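Local coordinates for protein alpha-L-rhamnosidase (Klebsiella oxytoca, PDB 4XHC) that hydrolyses terminal alpha-L-rhamnose residues from rhamnosides, as a family GH78 glycoside hydrolase that holds rhamnose in its pocket, at residues A69-R74 / G129-E134; L245-L250 / G282-N287; L301-L306 / W356-W361. All coordinates share one frame; numbering follows the deposited sequence.

Contact 1 (A69-R74 / G129-E134); sequences ALFGWR and GETLSE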
loop_
_atom_site.group_PDB
_atom_site.type_symbol
_atom_site.label_atom_id
_atom_site.label_comp_id
_atom_site.label_asym_id
_atom_site.label_seq_id
_atom_site.Cartn_x
_atom_site.Cartn_y
_atom_site.Cartn_z
ATOM N N ALA A 69 -7.210 31.399 -7.799
ATOM C CA ALA A 69 -6.822 30.964 -6.458
ATOM C C ALA A 69 -5.430 30.328 -6.468
ATOM O O ALA A 69 -4.755 30.300 -7.506
ATOM C CB ALA A 69 -7.857 29.990 -5.901
ATOM N N LEU A 70 -5.010 29.819 -5.305
ATOM C CA LEU A 70 -3.706 29.154 -5.149
ATOM C C LEU A 70 -3.622 27.898 -6.039
ATOM O O LEU A 70 -4.122 26.823 -5.661
ATOM C CB LEU A 70 -3.448 28.800 -3.664
ATOM C CG LEU A 70 -2.078 28.197 -3.274
ATOM C CD1 LEU A 70 -0.949 29.135 -3.681
ATOM C CD2 LEU A 70 -1.984 27.856 -1.787
ATOM N N PHE A 71 -3.013 28.057 -7.222
ATOM C CA PHE A 71 -2.837 26.970 -8.193
ATOM C C PHE A 71 -4.160 26.343 -8.621
ATOM O O PHE A 71 -4.242 25.128 -8.810
ATOM C CB PHE A 71 -1.913 25.874 -7.644
ATOM C CG PHE A 71 -0.586 26.384 -7.149
ATOM C CD1 PHE A 71 0.267 27.085 -7.996
ATOM C CD2 PHE A 71 -0.181 26.154 -5.839
ATOM C CE1 PHE A 71 1.484 27.556 -7.542
ATOM C CE2 PHE A 71 1.038 26.628 -5.381
ATOM C CZ PHE A 71 1.872 27.330 -6.235
ATOM N N GLY A 72 -5.195 27.169 -8.752
ATOM C CA GLY A 72 -6.468 26.739 -9.330
ATOM C C GLY A 72 -7.481 26.025 -8.447
ATOM O O GLY A 72 -8.472 25.508 -8.964
ATOM N N TRP A 73 -7.266 25.991 -7.131
ATOM C CA TRP A 73 -8.166 25.269 -6.229
ATOM C C TRP A 73 -8.435 26.027 -4.930
ATOM O O TRP A 73 -7.509 26.523 -4.299
ATOM C CB TRP A 73 -7.599 23.877 -5.930
ATOM C CG TRP A 73 -7.546 22.989 -7.143
ATOM C CD1 TRP A 73 -6.487 22.819 -7.977
ATOM C CD2 TRP A 73 -8.606 22.170 -7.668
ATOM N NE1 TRP A 73 -6.812 21.946 -8.988
ATOM C CE2 TRP A 73 -8.109 21.538 -8.826
ATOM C CE3 TRP A 73 -9.928 21.911 -7.274
ATOM C CZ2 TRP A 73 -8.886 20.653 -9.594
ATOM C CZ3 TRP A 73 -10.704 21.029 -8.045
ATOM C CH2 TRP A 73 -10.175 20.410 -9.186
ATOM N N ARG A 74 -9.708 26.092 -4.540
ATOM C CA ARG A 74 -10.151 26.798 -3.333
ATOM C C ARG A 74 -10.832 25.839 -2.359
ATOM O O ARG A 74 -11.629 24.998 -2.768
ATOM C CB ARG A 74 -11.139 27.907 -3.716
ATOM C CG ARG A 74 -11.502 28.874 -2.587
ATOM C CD ARG A 74 -12.616 29.841 -2.989
ATOM N NE ARG A 74 -13.913 29.155 -3.097
ATOM C CZ ARG A 74 -14.596 28.924 -4.225
ATOM N NH1 ARG A 74 -14.145 29.329 -5.408
ATOM N NH2 ARG A 74 -15.757 28.282 -4.163
ATOM N N GLY A 129 -0.926 16.215 0.613
ATOM C CA GLY A 129 -0.455 17.389 -0.116
ATOM C C GLY A 129 -0.019 18.546 0.757
ATOM O O GLY A 129 -0.634 18.820 1.781
ATOM N N GLU A 130 1.044 19.228 0.346
ATOM C CA GLU A 130 1.440 20.465 0.993
ATOM C C GLU A 130 0.508 21.603 0.570
ATOM O O GLU A 130 0.236 22.511 1.358
ATOM C CB GLU A 130 2.888 20.825 0.645
ATOM C CG GLU A 130 3.946 19.816 1.072
ATOM C CD GLU A 130 5.343 20.248 0.648
ATOM O OE1 GLU A 130 5.602 20.290 -0.576
ATOM O OE2 GLU A 130 6.192 20.551 1.511
ATOM N N THR A 131 0.049 21.569 -0.682
ATOM C CA THR A 131 -0.989 22.491 -1.164
ATOM C C THR A 131 -2.284 21.741 -1.451
ATOM O O THR A 131 -2.288 20.521 -1.588
ATOM C CB THR A 131 -0.574 23.212 -2.457
ATOM O OG1 THR A 131 -0.351 22.257 -3.515
ATOM C CG2 THR A 131 0.678 24.006 -2.224
ATOM N N LEU A 132 -3.384 22.474 -1.561
ATOM C CA LEU A 132 -4.652 21.855 -1.899
ATOM C C LEU A 132 -4.580 21.196 -3.272
ATOM O O LEU A 132 -5.132 20.117 -3.471
ATOM C CB LEU A 132 -5.780 22.880 -1.867
ATOM C CG LEU A 132 -7.199 22.341 -2.090
ATOM C CD1 LEU A 132 -7.546 21.260 -1.077
ATOM C CD2 LEU A 132 -8.209 23.482 -2.044
ATOM N N SER A 133 -3.882 21.819 -4.212
ATOM C CA SER A 133 -3.811 21.282 -5.570
ATOM C C SER A 133 -3.258 19.842 -5.620
ATOM O O SER A 133 -3.616 19.077 -6.510
ATOM C CB SER A 133 -3.026 22.229 -6.510
ATOM O OG SER A 133 -1.639 22.315 -6.188
ATOM N N GLU A 134 -2.413 19.466 -4.663
ATOM C CA GLU A 134 -1.806 18.131 -4.665
ATOM C C GLU A 134 -2.769 16.992 -4.338
ATOM O O GLU A 134 -2.476 15.832 -4.638
ATOM C CB GLU A 134 -0.615 18.091 -3.714
ATOM C CG GLU A 134 0.538 18.980 -4.154
ATOM C CD GLU A 134 1.609 19.127 -3.094
ATOM O OE1 GLU A 134 2.215 18.094 -2.693
ATOM O OE2 GLU A 134 1.830 20.288 -2.673
#

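Contact 2 (L245-L250 / G282-N287); sequences LWLGDL and GMVSAN. With RAM (alpha-L-rhamnopyranose), chain C.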
loop_
_atom_site.group_PDB
_atom_site.type_symbol
_atom_site.label_atom_id
_atom_site.label_comp_id
_atom_site.label_asym_id
_atom_site.label_seq_id
_atom_site.Cartn_x
_atom_site.Cartn_y
_atom_site.Cartn_z
ATOM N N LEU A 245 20.417 16.360 2.950
ATOM C CA LEU A 245 21.391 17.420 3.213
ATOM C C LEU A 245 22.150 17.840 1.954
ATOM O O LEU A 245 22.903 17.047 1.401
ATOM C CB LEU A 245 22.389 16.920 4.262
ATOM C CG LEU A 245 23.547 17.827 4.678
ATOM C CD1 LEU A 245 23.043 19.115 5.318
ATOM C CD2 LEU A 245 24.470 17.080 5.631
ATOM N N TRP A 246 21.951 19.084 1.511
ATOM C CA TRP A 246 22.716 19.680 0.392
ATOM C C TRP A 246 23.541 20.864 0.897
ATOM O O TRP A 246 23.120 21.588 1.799
ATOM C CB TRP A 246 21.788 20.194 -0.715
ATOM C CG TRP A 246 21.091 19.157 -1.553
ATOM C CD1 TRP A 246 19.995 18.428 -1.206
ATOM C CD2 TRP A 246 21.399 18.789 -2.900
ATOM N NE1 TRP A 246 19.618 17.609 -2.243
ATOM C CE2 TRP A 246 20.462 17.815 -3.297
ATOM C CE3 TRP A 246 22.381 19.180 -3.809
ATOM C CZ2 TRP A 246 20.478 17.223 -4.564
ATOM C CZ3 TRP A 246 22.401 18.583 -5.071
ATOM C CH2 TRP A 246 21.453 17.621 -5.434
ATOM N N LEU A 247 24.694 21.103 0.285
ATOM C CA LEU A 247 25.623 22.101 0.819
ATOM C C LEU A 247 25.156 23.548 0.617
ATOM O O LEU A 247 25.308 24.372 1.504
ATOM C CB LEU A 247 27.029 21.910 0.247
ATOM C CG LEU A 247 28.086 21.774 1.347
ATOM C CD1 LEU A 247 29.343 21.096 0.822
ATOM C CD2 LEU A 247 28.405 23.125 1.970
ATOM N N GLY A 248 24.588 23.857 -0.538
ATOM C CA GLY A 248 24.085 25.204 -0.794
ATOM C C GLY A 248 22.980 25.559 0.180
ATOM O O GLY A 248 22.936 26.682 0.709
ATOM N N ASP A 249 22.091 24.590 0.416
ATOM C CA ASP A 249 20.960 24.765 1.324
ATOM C C ASP A 249 21.453 24.934 2.764
ATOM O O ASP A 249 21.053 25.862 3.466
ATOM C CB ASP A 249 19.993 23.579 1.211
ATOM C CG ASP A 249 19.398 23.436 -0.187
ATOM O OD1 ASP A 249 20.168 23.192 -1.136
ATOM O OD2 ASP A 249 18.159 23.559 -0.340
ATOM N N LEU A 250 22.341 24.035 3.181
ATOM C CA LEU A 250 22.991 24.103 4.493
ATOM C C LEU A 250 23.550 25.488 4.791
ATOM O O LEU A 250 23.391 25.997 5.896
ATOM C CB LEU A 250 24.125 23.069 4.574
ATOM C CG LEU A 250 25.005 23.086 5.827
ATOM C CD1 LEU A 250 24.163 22.918 7.080
ATOM C CD2 LEU A 250 26.062 21.999 5.755
ATOM N N GLY A 282 39.611 14.444 -3.094
ATOM C CA GLY A 282 39.336 15.348 -1.975
ATOM C C GLY A 282 38.135 16.275 -2.120
ATOM O O GLY A 282 37.796 16.969 -1.170
ATOM N N MET A 283 37.487 16.304 -3.285
ATOM C CA MET A 283 36.308 17.170 -3.475
ATOM C C MET A 283 35.065 16.674 -2.728
ATOM O O MET A 283 34.705 15.500 -2.805
ATOM C CB MET A 283 35.953 17.330 -4.964
ATOM C CG MET A 283 34.995 18.488 -5.238
ATOM S SD MET A 283 34.651 18.662 -6.991
ATOM C CE MET A 283 33.410 19.962 -7.024
ATOM N N VAL A 284 34.401 17.589 -2.034
ATOM C CA VAL A 284 33.186 17.261 -1.309
ATOM C C VAL A 284 32.004 17.169 -2.274
ATOM O O VAL A 284 31.976 17.845 -3.303
ATOM C CB VAL A 284 32.866 18.284 -0.191
ATOM C CG1 VAL A 284 34.018 18.399 0.788
ATOM C CG2 VAL A 284 32.512 19.643 -0.772
ATOM N N SER A 285 31.052 16.304 -1.943
ATOM C CA SER A 285 29.865 16.117 -2.758
ATOM C C SER A 285 28.883 17.259 -2.579
ATOM O O SER A 285 28.983 18.044 -1.636
ATOM C CB SER A 285 29.203 14.785 -2.414
ATOM O OG SER A 285 30.133 13.734 -2.609
ATOM N N ALA A 286 27.933 17.344 -3.498
ATOM C CA ALA A 286 26.906 18.365 -3.431
ATOM C C ALA A 286 25.910 18.048 -2.319
ATOM O O ALA A 286 25.355 18.965 -1.702
ATOM C CB ALA A 286 26.189 18.480 -4.763
ATOM N N ASN A 287 25.691 16.754 -2.072
ATOM C CA ASN A 287 24.761 16.291 -1.036
ATOM C C ASN A 287 25.161 14.946 -0.423
ATOM O O ASN A 287 25.921 14.175 -1.026
ATOM C CB ASN A 287 23.355 16.184 -1.614
ATOM C CG ASN A 287 23.272 15.181 -2.741
ATOM O OD1 ASN A 287 22.968 14.028 -2.520
ATOM N ND2 ASN A 287 23.561 15.618 -3.951
HETATM C C1 RAM C . 17.486 20.513 -6.023
HETATM C C2 RAM C . 16.941 21.111 -4.741
HETATM C C3 RAM C . 18.069 21.439 -3.781
HETATM C C4 RAM C . 19.219 22.063 -4.554
HETATM C C5 RAM C . 19.815 21.010 -5.473
HETATM C C6 RAM C . 20.383 21.582 -6.748
HETATM O O1 RAM C . 16.667 19.474 -6.392
HETATM O O2 RAM C . 16.282 22.312 -5.106
HETATM O O3 RAM C . 17.624 22.340 -2.765
HETATM O O4 RAM C . 20.222 22.519 -3.666
HETATM O O5 RAM C . 18.813 20.035 -5.834
#

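Contact 3 (L301-L306 / W356-W361); sequences LFDYSL and WVFIDW. With RAM (alpha-L-rhamnopyranose), chain C.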
loop_
_atom_site.group_PDB
_atom_site.type_symbol
_atom_site.label_atom_id
_atom_site.label_comp_id
_atom_site.label_asym_id
_atom_site.label_seq_id
_atom_site.Cartn_x
_atom_site.Cartn_y
_atom_site.Cartn_z
ATOM N N LEU A 301 29.338 19.743 -7.615
ATOM C CA LEU A 301 29.061 21.092 -8.086
ATOM C C LEU A 301 30.148 22.090 -7.654
ATOM O O LEU A 301 30.530 22.168 -6.491
ATOM C CB LEU A 301 27.693 21.543 -7.580
ATOM C CG LEU A 301 26.478 20.843 -8.214
ATOM C CD1 LEU A 301 25.228 21.069 -7.384
ATOM C CD2 LEU A 301 26.238 21.301 -9.651
ATOM N N PHE A 302 30.648 22.853 -8.616
ATOM C CA PHE A 302 31.694 23.844 -8.386
ATOM C C PHE A 302 31.361 24.758 -7.211
ATOM O O PHE A 302 32.196 24.957 -6.328
ATOM C CB PHE A 302 31.875 24.652 -9.663
ATOM C CG PHE A 302 32.982 25.679 -9.615
ATOM C CD1 PHE A 302 34.303 25.321 -9.874
ATOM C CD2 PHE A 302 32.687 27.019 -9.395
ATOM C CE1 PHE A 302 35.310 26.273 -9.881
ATOM C CE2 PHE A 302 33.689 27.969 -9.388
ATOM C CZ PHE A 302 35.003 27.597 -9.633
ATOM N N ASP A 303 30.139 25.292 -7.189
ATOM C CA ASP A 303 29.758 26.286 -6.180
ATOM C C ASP A 303 29.519 25.675 -4.805
ATOM O O ASP A 303 30.007 26.196 -3.800
ATOM C CB ASP A 303 28.564 27.175 -6.620
ATOM C CG ASP A 303 27.317 26.387 -7.036
ATOM O OD1 ASP A 303 27.420 25.208 -7.449
ATOM O OD2 ASP A 303 26.217 26.988 -7.009
ATOM N N TYR A 304 28.794 24.561 -4.766
ATOM C CA TYR A 304 28.518 23.869 -3.507
ATOM C C TYR A 304 29.789 23.375 -2.814
ATOM O O TYR A 304 29.881 23.407 -1.586
ATOM C CB TYR A 304 27.549 22.704 -3.738
ATOM C CG TYR A 304 26.096 23.113 -3.853
ATOM C CD1 TYR A 304 25.740 24.390 -4.276
ATOM C CD2 TYR A 304 25.081 22.214 -3.569
ATOM C CE1 TYR A 304 24.423 24.765 -4.378
ATOM C CE2 TYR A 304 23.757 22.587 -3.687
ATOM C CZ TYR A 304 23.441 23.861 -4.094
ATOM O OH TYR A 304 22.134 24.260 -4.209
ATOM N N SER A 305 30.768 22.932 -3.596
ATOM C CA SER A 305 32.068 22.560 -3.040
ATOM C C SER A 305 32.734 23.754 -2.354
ATOM O O SER A 305 33.134 23.668 -1.202
ATOM C CB SER A 305 32.992 21.991 -4.126
ATOM O OG SER A 305 34.347 22.092 -3.733
ATOM N N LEU A 306 32.826 24.868 -3.069
ATOM C CA LEU A 306 33.407 26.086 -2.510
ATOM C C LEU A 306 32.655 26.610 -1.288
ATOM O O LEU A 306 33.252 27.261 -0.437
ATOM C CB LEU A 306 33.464 27.187 -3.564
ATOM C CG LEU A 306 34.562 27.016 -4.606
ATOM C CD1 LEU A 306 34.238 27.807 -5.864
ATOM C CD2 LEU A 306 35.916 27.421 -4.036
ATOM N N TRP A 356 27.850 21.753 -14.164
ATOM C CA TRP A 356 29.084 21.786 -13.382
ATOM C C TRP A 356 29.021 22.727 -12.186
ATOM O O TRP A 356 29.827 22.614 -11.268
ATOM C CB TRP A 356 30.270 22.156 -14.278
ATOM C CG TRP A 356 30.200 23.522 -14.932
ATOM C CD1 TRP A 356 29.564 23.842 -16.089
ATOM C CD2 TRP A 356 30.824 24.725 -14.471
ATOM N NE1 TRP A 356 29.730 25.176 -16.371
ATOM C CE2 TRP A 356 30.506 25.742 -15.396
ATOM C CE3 TRP A 356 31.628 25.041 -13.364
ATOM C CZ2 TRP A 356 30.959 27.056 -15.248
ATOM C CZ3 TRP A 356 32.073 26.346 -13.210
ATOM C CH2 TRP A 356 31.738 27.340 -14.150
ATOM N N VAL A 357 28.066 23.648 -12.211
ATOM C CA VAL A 357 27.828 24.598 -11.133
ATOM C C VAL A 357 26.311 24.861 -11.067
ATOM O O VAL A 357 25.623 24.793 -12.087
ATOM C CB VAL A 357 28.614 25.896 -11.379
ATOM C CG1 VAL A 357 28.196 26.560 -12.679
ATOM C CG2 VAL A 357 28.468 26.861 -10.210
ATOM N N PHE A 358 25.774 25.142 -9.881
ATOM C CA PHE A 358 24.320 25.297 -9.760
ATOM C C PHE A 358 23.786 26.720 -9.981
ATOM O O PHE A 358 23.124 26.979 -10.977
ATOM C CB PHE A 358 23.789 24.756 -8.431
ATOM C CG PHE A 358 22.333 25.041 -8.242
ATOM C CD1 PHE A 358 21.403 24.519 -9.128
ATOM C CD2 PHE A 358 21.895 25.880 -7.232
ATOM C CE1 PHE A 358 20.060 24.799 -8.988
ATOM C CE2 PHE A 358 20.542 26.168 -7.091
ATOM C CZ PHE A 358 19.626 25.625 -7.969
ATOM N N ILE A 359 24.035 27.614 -9.026
ATOM C CA ILE A 359 23.605 29.025 -9.096
ATOM C C ILE A 359 22.099 29.274 -8.957
ATOM O O ILE A 359 21.696 30.021 -8.069
ATOM C CB ILE A 359 24.096 29.728 -10.371
ATOM C CG1 ILE A 359 25.600 29.481 -10.592
ATOM C CG2 ILE A 359 23.789 31.216 -10.309
ATOM C CD1 ILE A 359 26.510 29.979 -9.490
ATOM N N ASP A 360 21.281 28.695 -9.831
ATOM C CA ASP A 360 19.806 28.850 -9.764
ATOM C C ASP A 360 19.148 27.774 -10.624
ATOM O O ASP A 360 19.810 27.121 -11.423
ATOM C CB ASP A 360 19.395 30.245 -10.261
ATOM C CG ASP A 360 17.911 30.587 -9.997
ATOM O OD1 ASP A 360 17.235 29.893 -9.206
ATOM O OD2 ASP A 360 17.417 31.589 -10.574
ATOM N N TRP A 361 17.854 27.557 -10.431
ATOM C CA TRP A 361 17.075 26.670 -11.313
ATOM C C TRP A 361 16.581 27.440 -12.537
ATOM O O TRP A 361 15.421 27.865 -12.610
ATOM C CB TRP A 361 15.904 26.028 -10.564
ATOM C CG TRP A 361 16.308 24.820 -9.806
ATOM C CD1 TRP A 361 16.239 24.632 -8.462
ATOM C CD2 TRP A 361 16.874 23.627 -10.351
ATOM N NE1 TRP A 361 16.721 23.383 -8.130
ATOM C CE2 TRP A 361 17.118 22.746 -9.274
ATOM C CE3 TRP A 361 17.196 23.215 -11.648
ATOM C CZ2 TRP A 361 17.673 21.474 -9.460
ATOM C CZ3 TRP A 361 17.751 21.964 -11.832
ATOM C CH2 TRP A 361 17.984 21.105 -10.746
HETATM C C1 RAM C . 17.486 20.513 -6.023
HETATM C C2 RAM C . 16.941 21.111 -4.741
HETATM C C3 RAM C . 18.069 21.439 -3.781
HETATM C C4 RAM C . 19.219 22.063 -4.554
HETATM C C5 RAM C . 19.815 21.010 -5.473
HETATM C C6 RAM C . 20.383 21.582 -6.748
HETATM O O1 RAM C . 16.667 19.474 -6.392
HETATM O O2 RAM C . 16.282 22.312 -5.106
HETATM O O3 RAM C . 17.624 22.340 -2.765
HETATM O O4 RAM C . 20.222 22.519 -3.666
HETATM O O5 RAM C . 18.813 20.035 -5.834
#

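Contact 1 (A69-R74 / G129-E134)
Trp73 and Phe71 lean against the turn formed by Thr131, Leu132 and Ser133, with no hydrogen bond passing between the two segments. Followed outward, the Trp73 side chain first meets Leu132: its CB lies 4.0 Å from Leu132 CD2. The indole then leaves the leucine and runs past the serine, CD1 coming to 3.8 Å from Ser133 CB and almost as near to its CA. In the five-membered ring, NE1 makes a weak hydrogen bond to Glu137, and the side chain also touches Cys136, Ala63 and Ala65.

Leu132 answers with one branch. Its CG is anti to the backbone N (chi1 -175°), which carries CD2 across to the strand, where it rests 3.5 Å from Arg74 C and touches backbone as much as side chain. Phe71 meets the turn at Ser133 and Thr131: its CB is 3.9 Å from Ser133 OG, and Thr131 CG2 reaches the rim of the ring at CE2, close to the ring plane. The Phe71 and Thr131 side chains cross at about a right angle.

The turn is tied up internally. Thr131 OG1 and Ser133 OG share a 3.0 Å hydrogen bond, and Thr131 N donates to Glu134 OE2 from above the carboxylate plane, while Lys240 makes a salt bridge to the same carboxylate through OE1.

The contact thus joins the start of edge strand 73-79 to the loop leaving strand 122-129, two strands of one antiparallel sheet that are not neighbours in it; strand 59-65 lies alongside Trp73, and Asp514 touches Phe71.

Contact 2 (L245-L250 / G282-N287)
The Trp246 indole is sandwiched between the bound rhamnose and Asn287. On one face Asn287 CB sits over the ring system, 3.6 Å from the centroid of the five-membered ring in a CH-pi contact, and the amide continues along the same face until ND2 lies 3.3 Å from Trp246 CH2. The amide is inclined to the indole by 37°. On the opposite face the sugar comes nearest through C5 and O5, C5 offset toward the rim and RAM O5 3.5 Å from Trp246 CZ2. Ala286 adds its methyl group, CB being 3.8 Å from Trp246 CZ3.

One helical turn further on, Asp249 grips the sugar with both carboxylate oxygens: OD1 accepts from RAM O4 at 2.6 Å and OD2 from RAM O3 at 2.8 Å.

Behind this first shell, the backbone sets the two residues Trp246 and Asn287 side by side. They form an antiparallel non-hydrogen-bonded pair, their side chains on the same face of the small sheet, and Leu247 N donates to Ala286 O at 3.0 Å. Asn287 CG sits between its backbone N and carbonyl carbon (chi1 62°), which lays the amide along the indole; Arg244 then binds its OD1 and Asp297 its ND2, so both ends of the amide are held. Farther from the sugar, Leu247 CD1 packs on Val284 CG2.

Trp246 is also the N-cap residue of helix 247-259. A tryptophan platform beneath the ring and a carboxylate taking two neighbouring hydroxyls are classic features of a sugar-binding subsite, here the rhamnose pocket of the six-hairpin, (alpha/alpha)6-barrel glycosidase domain.

Contact 3 (L301-L306 / W356-W361)
Phe302 and Trp356 pack edge-to-face, the rim of the indole turned toward one face of the phenyl ring with the planes at 68°. The projecting corner is Trp356 CZ3, 3.8 Å from Phe302 CG, while Leu306 CD1 lies over the opposite face, so the ring is a slab held between a methyl group and an indole edge. Beside the pair, Phe302 N donates an almost straight bond to Trp356 O in the carbonyl plane, 2.8 Å long.

The next bump is the Asp303 carboxylate, which fits into the bend of Val357, Phe358 and Ile359. Its CG lies between the backbone N and the carbonyl carbon (chi1 55°), turning both oxygens to this bend. OD1 takes Phe358 N at 2.9 Å from above the carboxylate plane, and OD2 takes Ile359 N at 3.0 Å on its syn side, tilted from that plane. Val357 CG2 fills in beside the carboxyl group, and OD2 also lies at the rim of the Phe358 ring.

Leu301 puts CD2 against the backbone between Val357 and Phe358 and CD1 between Phe358 CB and one face of the Tyr304 ring. Tyr304 and Phe358 meet obliquely, OH being 3.4 Å from Phe358 CD2. The side facing the sugar is made by Tyr304, Phe358 and Trp361: Tyr304 OH donates to RAM O4 at 2.6 Å, RAM C6 lies over a face of Phe358, and Trp361 NE1 donates to RAM O2 at 3.2 Å. Phe358 CE1 lies over a face of Trp361.

An aromatic face against the C6 methyl, with Tyr304 and Trp361 meeting hydroxyls at their ring edges, is consistent with a pocket for a 6-deoxy sugar such as rhamnose in this (alpha/alpha)6-barrel domain.

Contacts 2 and 3 are buried neighbours in the glycosidase domain, their centres about 9 Å apart, and both touch the rhamnose. They meet directly where Leu247 and Gly248 pack on Tyr304 and where Met283 reaches Leu301 and Ser305. Contact 2 joins a short strand and a helix start to a loop, and contact 3 sets another helix start against a loop; backbone bonds cross both, but a carboxylate also binds main-chain N-H groups across contact 3. Contact 1 lies in the N-terminal beta domain, partly buried, about 32 Å from contact 2 between centres; its two segments meet by van der Waals packing alone, their polar side-chain bonds staying within the turn or leading to residues outside.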